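Local coordinates for protein beta-glucoside phosphorylase BglX (Unidentified, PDB 5VQE) that probably cleaves beta-glucosides by transferring the glucosyl group to phosphate, as a glycoside phosphorylase of glycoside hydrolase family 3, at residues E74-L79 with L87-N92; G140-Y145 with L357-R362; V248-M251 with L255-D258. One frame throughout, in Å; residues are numbered along the deposited sequence.

Interaction 1: residues E74-L79 with L87-N92; sequences EFTQRL and LLIACN. With G2F (2-deoxy-2-fluoro-alpha-D-glucopyranose), chain B.
Thr76 and Leu79 of helix 69-82 pack on Ile89 and Leu87 in a buried contact carried by methyl and methylene groups within the TIM-barrel-type domain; no hydrogen bond crosses it. The evidence is two methyl approaches. Ile89 CD1 reaches Thr76 CG2 at 3.6 Å, the two side chains crossing obliquely. Thr76 CG2 stands anti to its backbone N (OG1 chi1 -66°), which puts the methyl against the isoleucine while OG1, 3.8 Å from Ile89 CD1, serves polar partners: it is hydrogen-bonded to Tyr64 OH and to the carbonyl oxygens of Met72 and Val139, so the buried hydroxyl is satisfied. One helical turn on, Leu79 CB packs on Leu87 CD1 at 3.7 Å, one residue before strand 88-91. Leu79 and Ile89 both also touch Tyr64 of strand 61-64, next to 88-91 in the sheet. At the far end of the strand segment, Asn92 lines the sugar pocket. Strand 61-64, helix 69-82 and strand 88-91 form a beta-alpha-beta unit, the repeating element of a TIM barrel, with its parallel strand leading into the ligand site.

Interaction 2: residues G140-Y145 with L357-R362; sequences GVNWTY and LRLPER. With G2F (2-deoxy-2-fluoro-alpha-D-glucopyranose), chain B.
Asn142 has chi1 at 54°, which sets CG between the backbone N and the carbonyl carbon and turns one face of its amide to Leu357 CD1, with the Leu359 methyls on the same side, near ND2. With CG anti to the carbonyl carbon (chi1 -71°), Leu357 extends CD1 over the amide. Leu357 comes in at about a right angle: its CD1 lies 3.8 Å from Asn142 CG and equally near CB. Leu359 approaches at a slant, with CD1 3.8 Å and CD2 3.9 Å from Asn142 ND2, a pair of methyls against one nitrogen. No hydrogen bond joins the two segments; the polar atoms of the Asn142 amide are used on Ile89 of strand 88-91 and on Leu87 just before it, where OD1 accepts from Ile89 N and ND2 makes a weak bond to Leu87 O. An alanine here is likely to leave Ile89 N without its side-chain acceptor and to open a gap beside the methyls of Leu357 and Leu359.

Just past the strand, Tyr145 places CE1 3.7 Å above the plane of Trp143, over the centre of that ring, while Trp143 CZ2 lies at the tyrosine's edge and in its plane, an edge-to-face arrangement. The tyrosine in turn borders the bound sugar, CB being 3.7 Å from G2F O4.

Geometrically, the loop that follows helix 340-356 is laid against Asn142, at the entry to strand 143-144, and supplies only hydrocarbon. The chemistry is therefore divided: leucine methyls shield the amide on one side by van der Waals contact, while its directional bonds stay within the barrel, coupling Asn142 to the neighbouring strand.

Interaction 3: residues V248-M251 with L255-D258; sequences VTRM and LIKD
The Arg250 guanidinium meets Asp258 and a water along its edge: Asp258 CG and the water oxygen both lie in its plane. NH2 donates to Asp258 OD1 at 2.8 Å with an N-H...O angle of 171°, a nearly straight hydrogen bond that forms part of a salt bridge. The acceptor lies almost in the guanidinium plane, yet the bond reaches OD1 from above the carboxylate, the two planes being 70° apart. This is therefore a one-oxygen contact and not a paired, coplanar one. The water supplies a second link: it accepts from Arg250 NE (2.6 Å) and donates to Ile256 O (2.7 Å) and to Asp258 OD1, so that OD1 receives both NH2 and the water. Beneath this polar layer, Ile256 CG2 packs on Arg250 CG at 3.7 Å, and Ile256 CD1 on Thr249 CG2 at 3.5 Å, both pairs crossing at about a right angle. With CG1 anti to the backbone N (chi1 -164°), the isoleucine can offer these two methyls to successive helix residues. Thr249 OG1 bonds back to Gln245 O. The contact folds the loop after helix 246-252 back onto that helix; Ile261 touches Thr249, Arg250 and Ile256, while helix 268-278 meets Val248, Met251 and Ile256, and helix 216-232 meets Val248 and Met251.

Overall arrangement
Interactions 1 and 2 adjoin, their centres about 9 Å apart, and hold adjacent strands of one parallel sheet, 88-91 and 143-144. Probable hydrogen bonds run between them, such as Cys91 N to Trp143 O at 3.0 Å, and both reach G2F. Interaction 1 is fully buried and packs a helix on the sheet; interaction 2 is partly buried, bringing a sequence-distant loop to the next strand. Interaction 1 is methyl on methyl or methylene; interaction 2 sets methyls against an amide that bonds to the neighbouring strand. Interaction 3 stands apart, about 39 to 40 Å away between centres, and joins a helix to its own following loop. Nearer the surface, it adds a salt bridge and a bridging water to a methyl layer.

Interaction 1: residues E74-L79 with L87-N92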
# COMPACT_ATOMS: atom_id res chain seq x y z
N GLU A 74 -0.63 7.07 22.58
CA GLU A 74 0.19 6.92 23.77
C GLU A 74 1.64 6.61 23.39
O GLU A 74 2.57 7.17 23.98
CB GLU A 74 -0.39 5.81 24.65
CG GLU A 74 0.32 5.61 25.97
CD GLU A 74 -0.05 4.28 26.61
OE1 GLU A 74 0.86 3.47 26.87
OE2 GLU A 74 -1.26 4.06 26.84
N PHE A 75 1.84 5.75 22.39
CA PHE A 75 3.20 5.44 21.95
C PHE A 75 3.92 6.69 21.45
O PHE A 75 5.10 6.88 21.73
CB PHE A 75 3.17 4.36 20.87
CG PHE A 75 3.00 2.96 21.40
CD1 PHE A 75 2.69 2.71 22.72
CD2 PHE A 75 3.15 1.88 20.54
CE1 PHE A 75 2.54 1.41 23.18
CE2 PHE A 75 3.00 0.58 21.00
CZ PHE A 75 2.69 0.35 22.32
N THR A 76 3.23 7.54 20.68
CA THR A 76 3.87 8.74 20.17
C THR A 76 4.38 9.61 21.31
O THR A 76 5.51 10.13 21.26
CB THR A 76 2.91 9.54 19.30
OG1 THR A 76 2.60 8.78 18.12
CG2 THR A 76 3.52 10.88 18.89
N GLN A 77 3.56 9.81 22.35
CA GLN A 77 3.98 10.63 23.48
C GLN A 77 5.20 10.02 24.16
O GLN A 77 6.20 10.71 24.41
CB GLN A 77 2.82 10.76 24.48
CG GLN A 77 1.70 11.66 23.99
CD GLN A 77 0.49 11.63 24.91
OE1 GLN A 77 -0.15 10.59 25.06
NE2 GLN A 77 0.18 12.76 25.53
N ARG A 78 5.14 8.73 24.45
CA ARG A 78 6.25 8.07 25.13
C ARG A 78 7.51 8.12 24.28
O ARG A 78 8.60 8.46 24.78
CB ARG A 78 5.86 6.64 25.44
CG ARG A 78 4.69 6.53 26.41
CD ARG A 78 4.24 5.10 26.50
NE ARG A 78 5.33 4.21 26.85
CZ ARG A 78 5.22 2.89 26.95
NH1 ARG A 78 4.05 2.30 26.73
NH2 ARG A 78 6.28 2.16 27.27
N LEU A 79 7.39 7.79 23.00
CA LEU A 79 8.57 7.74 22.14
C LEU A 79 9.19 9.12 21.98
O LEU A 79 10.41 9.29 22.15
CB LEU A 79 8.20 7.17 20.77
CG LEU A 79 7.95 5.67 20.76
CD1 LEU A 79 7.28 5.28 19.45
CD2 LEU A 79 9.26 4.92 20.95
N LEU A 87 11.31 12.11 16.41
CA LEU A 87 11.19 11.02 15.45
C LEU A 87 10.26 11.39 14.30
O LEU A 87 9.23 12.03 14.51
CB LEU A 87 10.62 9.78 16.13
CG LEU A 87 11.46 9.16 17.25
CD1 LEU A 87 10.59 8.32 18.19
CD2 LEU A 87 12.56 8.31 16.64
N LEU A 88 10.62 10.95 13.09
CA LEU A 88 9.60 10.75 12.07
C LEU A 88 8.81 9.50 12.43
O LEU A 88 9.40 8.48 12.81
CB LEU A 88 10.23 10.60 10.69
CG LEU A 88 10.98 11.83 10.16
CD1 LEU A 88 11.70 11.46 8.89
CD2 LEU A 88 10.05 13.00 9.93
N ILE A 89 7.48 9.59 12.37
CA ILE A 89 6.59 8.50 12.75
C ILE A 89 5.79 8.12 11.52
O ILE A 89 4.92 8.88 11.08
CB ILE A 89 5.68 8.88 13.92
CG1 ILE A 89 6.52 9.19 15.17
CG2 ILE A 89 4.72 7.75 14.24
CD1 ILE A 89 5.73 9.78 16.31
N ALA A 90 6.08 6.95 10.96
CA ALA A 90 5.51 6.51 9.70
C ALA A 90 4.41 5.47 9.90
O ALA A 90 4.29 4.85 10.96
CB ALA A 90 6.60 5.93 8.80
N CYS A 91 3.59 5.31 8.86
CA CYS A 91 2.52 4.33 8.85
C CYS A 91 2.15 4.03 7.39
O CYS A 91 2.19 4.94 6.55
CB CYS A 91 1.29 4.84 9.63
SG CYS A 91 0.10 3.56 10.13
N ASN A 92 1.80 2.77 7.11
CA ASN A 92 1.31 2.36 5.80
C ASN A 92 -0.19 2.67 5.69
O ASN A 92 -1.04 1.78 5.64
CB ASN A 92 1.54 0.86 5.56
CG ASN A 92 2.99 0.51 5.32
OD1 ASN A 92 3.56 -0.38 5.98
ND2 ASN A 92 3.59 1.15 4.34
C1 G2F B . 8.22 -2.58 2.11
C2 G2F B . 6.93 -2.50 1.23
C3 G2F B . 6.37 -1.05 1.32
C4 G2F B . 6.15 -0.69 2.82
C5 G2F B . 7.52 -0.85 3.56
C6 G2F B . 7.35 -0.57 5.11
O3 G2F B . 5.10 -1.04 0.73
O4 G2F B . 5.81 0.67 2.88
O5 G2F B . 7.94 -2.20 3.44
O6 G2F B . 6.31 -1.37 5.59
F2 G2F B . 7.23 -2.78 -0.06

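Interaction 2: residues G140-Y145 with L357-R362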
# COMPACT_ATOMS: atom_id res chain seq x y z
N GLY A 140 -0.40 11.03 15.98
CA GLY A 140 1.01 11.38 15.96
C GLY A 140 1.77 10.99 14.71
O GLY A 140 2.95 11.32 14.61
N VAL A 141 1.14 10.29 13.77
CA VAL A 141 1.81 9.94 12.52
C VAL A 141 2.09 11.21 11.73
O VAL A 141 1.21 12.06 11.55
CB VAL A 141 0.96 8.95 11.71
CG1 VAL A 141 1.56 8.73 10.33
CG2 VAL A 141 0.83 7.64 12.45
N ASN A 142 3.33 11.34 11.24
CA ASN A 142 3.71 12.49 10.42
C ASN A 142 4.29 12.08 9.07
O ASN A 142 4.80 12.94 8.35
CB ASN A 142 4.69 13.40 11.17
CG ASN A 142 5.91 12.67 11.70
OD1 ASN A 142 6.48 11.79 11.04
ND2 ASN A 142 6.34 13.05 12.90
N TRP A 143 4.19 10.80 8.70
CA TRP A 143 4.81 10.28 7.48
C TRP A 143 3.99 9.09 7.02
O TRP A 143 3.94 8.07 7.71
CB TRP A 143 6.25 9.87 7.77
CG TRP A 143 7.11 9.55 6.58
CD1 TRP A 143 6.82 9.74 5.26
CD2 TRP A 143 8.43 8.99 6.63
NE1 TRP A 143 7.88 9.33 4.48
CE2 TRP A 143 8.88 8.87 5.30
CE3 TRP A 143 9.27 8.59 7.67
CZ2 TRP A 143 10.14 8.34 4.99
CZ3 TRP A 143 10.51 8.06 7.36
CH2 TRP A 143 10.93 7.96 6.03
N THR A 144 3.33 9.20 5.87
CA THR A 144 2.64 8.06 5.29
C THR A 144 3.49 7.50 4.16
O THR A 144 3.99 8.26 3.32
CB THR A 144 1.23 8.41 4.79
OG1 THR A 144 0.59 7.21 4.35
CG2 THR A 144 1.26 9.40 3.64
N TYR A 145 3.69 6.19 4.18
CA TYR A 145 4.47 5.50 3.15
C TYR A 145 3.60 5.30 1.91
O TYR A 145 3.41 4.17 1.45
CB TYR A 145 4.97 4.16 3.67
CG TYR A 145 6.13 4.19 4.64
CD1 TYR A 145 7.09 5.20 4.61
CD2 TYR A 145 6.29 3.17 5.57
CE1 TYR A 145 8.16 5.19 5.48
CE2 TYR A 145 7.36 3.15 6.44
CZ TYR A 145 8.29 4.16 6.39
OH TYR A 145 9.35 4.12 7.28
N LEU A 357 8.66 19.70 9.24
CA LEU A 357 7.48 19.42 10.05
C LEU A 357 7.41 20.26 11.32
O LEU A 357 6.40 20.21 12.02
CB LEU A 357 7.47 17.94 10.43
CG LEU A 357 7.18 16.94 9.31
CD1 LEU A 357 7.54 15.54 9.75
CD2 LEU A 357 5.71 17.01 8.90
N ARG A 358 8.47 21.01 11.63
CA ARG A 358 8.56 21.81 12.86
C ARG A 358 8.42 20.94 14.10
O ARG A 358 7.79 21.33 15.08
CB ARG A 358 7.52 22.93 12.86
CG ARG A 358 7.42 23.64 11.53
CD ARG A 358 7.04 25.10 11.71
NE ARG A 358 8.20 25.92 12.03
CZ ARG A 358 8.79 26.79 11.21
NH1 ARG A 358 8.33 26.98 9.98
NH2 ARG A 358 9.85 27.47 11.62
N LEU A 359 9.00 19.74 14.07
CA LEU A 359 8.99 18.89 15.25
C LEU A 359 9.83 19.49 16.37
O LEU A 359 9.44 19.40 17.54
CB LEU A 359 9.49 17.48 14.92
CG LEU A 359 8.73 16.74 13.81
CD1 LEU A 359 9.29 15.33 13.63
CD2 LEU A 359 7.22 16.69 14.08
N PRO A 360 10.98 20.11 16.07
CA PRO A 360 11.81 20.63 17.16
C PRO A 360 11.11 21.67 18.01
O PRO A 360 11.36 21.74 19.22
CB PRO A 360 13.02 21.22 16.43
CG PRO A 360 13.06 20.55 15.12
CD PRO A 360 11.63 20.30 14.76
N GLU A 361 10.25 22.48 17.40
CA GLU A 361 9.60 23.59 18.08
C GLU A 361 8.21 23.25 18.59
O GLU A 361 7.55 24.12 19.17
CB GLU A 361 9.51 24.79 17.13
N ARG A 362 7.74 22.02 18.41
CA ARG A 362 6.41 21.64 18.87
C ARG A 362 6.42 21.47 20.39
O ARG A 362 7.20 20.69 20.93
CB ARG A 362 5.96 20.36 18.18
C1 G2F B . 8.22 -2.58 2.11
C2 G2F B . 6.93 -2.50 1.23
C3 G2F B . 6.37 -1.05 1.32
C4 G2F B . 6.15 -0.69 2.82
C5 G2F B . 7.52 -0.85 3.56
C6 G2F B . 7.35 -0.57 5.11
O3 G2F B . 5.10 -1.04 0.73
O4 G2F B . 5.81 0.67 2.88
O5 G2F B . 7.94 -2.20 3.44
O6 G2F B . 6.31 -1.37 5.59
F2 G2F B . 7.23 -2.78 -0.06

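Interaction 3: residues V248-M251 with L255-D258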
# COMPACT_ATOMS: atom_id res chain seq x y z
N VAL A 248 17.74 0.07 -17.52
CA VAL A 248 18.04 1.44 -17.10
C VAL A 248 19.42 1.48 -16.45
O VAL A 248 20.19 2.43 -16.67
CB VAL A 248 16.95 1.95 -16.14
CG1 VAL A 248 17.35 3.29 -15.52
CG2 VAL A 248 15.63 2.09 -16.89
N THR A 249 19.75 0.47 -15.65
CA THR A 249 21.07 0.42 -15.03
C THR A 249 22.17 0.42 -16.08
O THR A 249 23.14 1.18 -15.97
CB THR A 249 21.17 -0.82 -14.14
OG1 THR A 249 20.21 -0.70 -13.08
CG2 THR A 249 22.57 -0.95 -13.54
N ARG A 250 22.02 -0.40 -17.13
CA ARG A 250 23.02 -0.43 -18.19
C ARG A 250 23.06 0.87 -18.99
O ARG A 250 24.11 1.21 -19.54
CB ARG A 250 22.78 -1.60 -19.14
CG ARG A 250 23.10 -2.94 -18.54
CD ARG A 250 23.19 -4.02 -19.60
NE ARG A 250 22.98 -5.33 -18.98
CZ ARG A 250 21.80 -5.92 -18.85
NH1 ARG A 250 20.70 -5.35 -19.32
NH2 ARG A 250 21.72 -7.11 -18.25
N MET A 251 21.93 1.57 -19.10
CA MET A 251 21.96 2.88 -19.76
C MET A 251 22.89 3.82 -19.03
O MET A 251 23.68 4.54 -19.65
CB MET A 251 20.55 3.47 -19.85
CG MET A 251 20.49 4.89 -20.42
SD MET A 251 18.86 5.64 -20.30
CE MET A 251 18.90 6.19 -18.60
N LEU A 255 28.96 -0.66 -19.03
CA LEU A 255 29.91 -1.75 -18.81
C LEU A 255 29.56 -2.60 -17.60
O LEU A 255 30.28 -3.57 -17.32
CB LEU A 255 31.32 -1.19 -18.62
CG LEU A 255 32.06 -0.66 -19.86
CD1 LEU A 255 33.46 -0.23 -19.47
CD2 LEU A 255 32.11 -1.70 -20.95
N ILE A 256 28.48 -2.28 -16.89
CA ILE A 256 28.14 -3.03 -15.69
C ILE A 256 27.92 -4.49 -16.05
O ILE A 256 27.32 -4.83 -17.07
CB ILE A 256 26.89 -2.43 -15.02
CG1 ILE A 256 26.78 -2.95 -13.58
CG2 ILE A 256 25.64 -2.78 -15.81
CD1 ILE A 256 25.73 -2.25 -12.74
N LYS A 257 28.43 -5.37 -15.20
CA LYS A 257 28.20 -6.80 -15.38
C LYS A 257 26.92 -7.23 -14.67
O LYS A 257 26.54 -6.67 -13.63
CB LYS A 257 29.40 -7.59 -14.86
CG LYS A 257 30.69 -7.30 -15.64
N ASP A 258 26.25 -8.21 -15.27
CA ASP A 258 24.95 -8.67 -14.76
C ASP A 258 24.97 -8.86 -13.25
O ASP A 258 24.06 -8.41 -12.54
CB ASP A 258 24.55 -9.97 -15.46
CG ASP A 258 24.11 -9.74 -16.89
OD1 ASP A 258 23.89 -8.58 -17.27
OD2 ASP A 258 23.98 -10.74 -17.64
O HOH W 1 25.13 -6.18 -17.74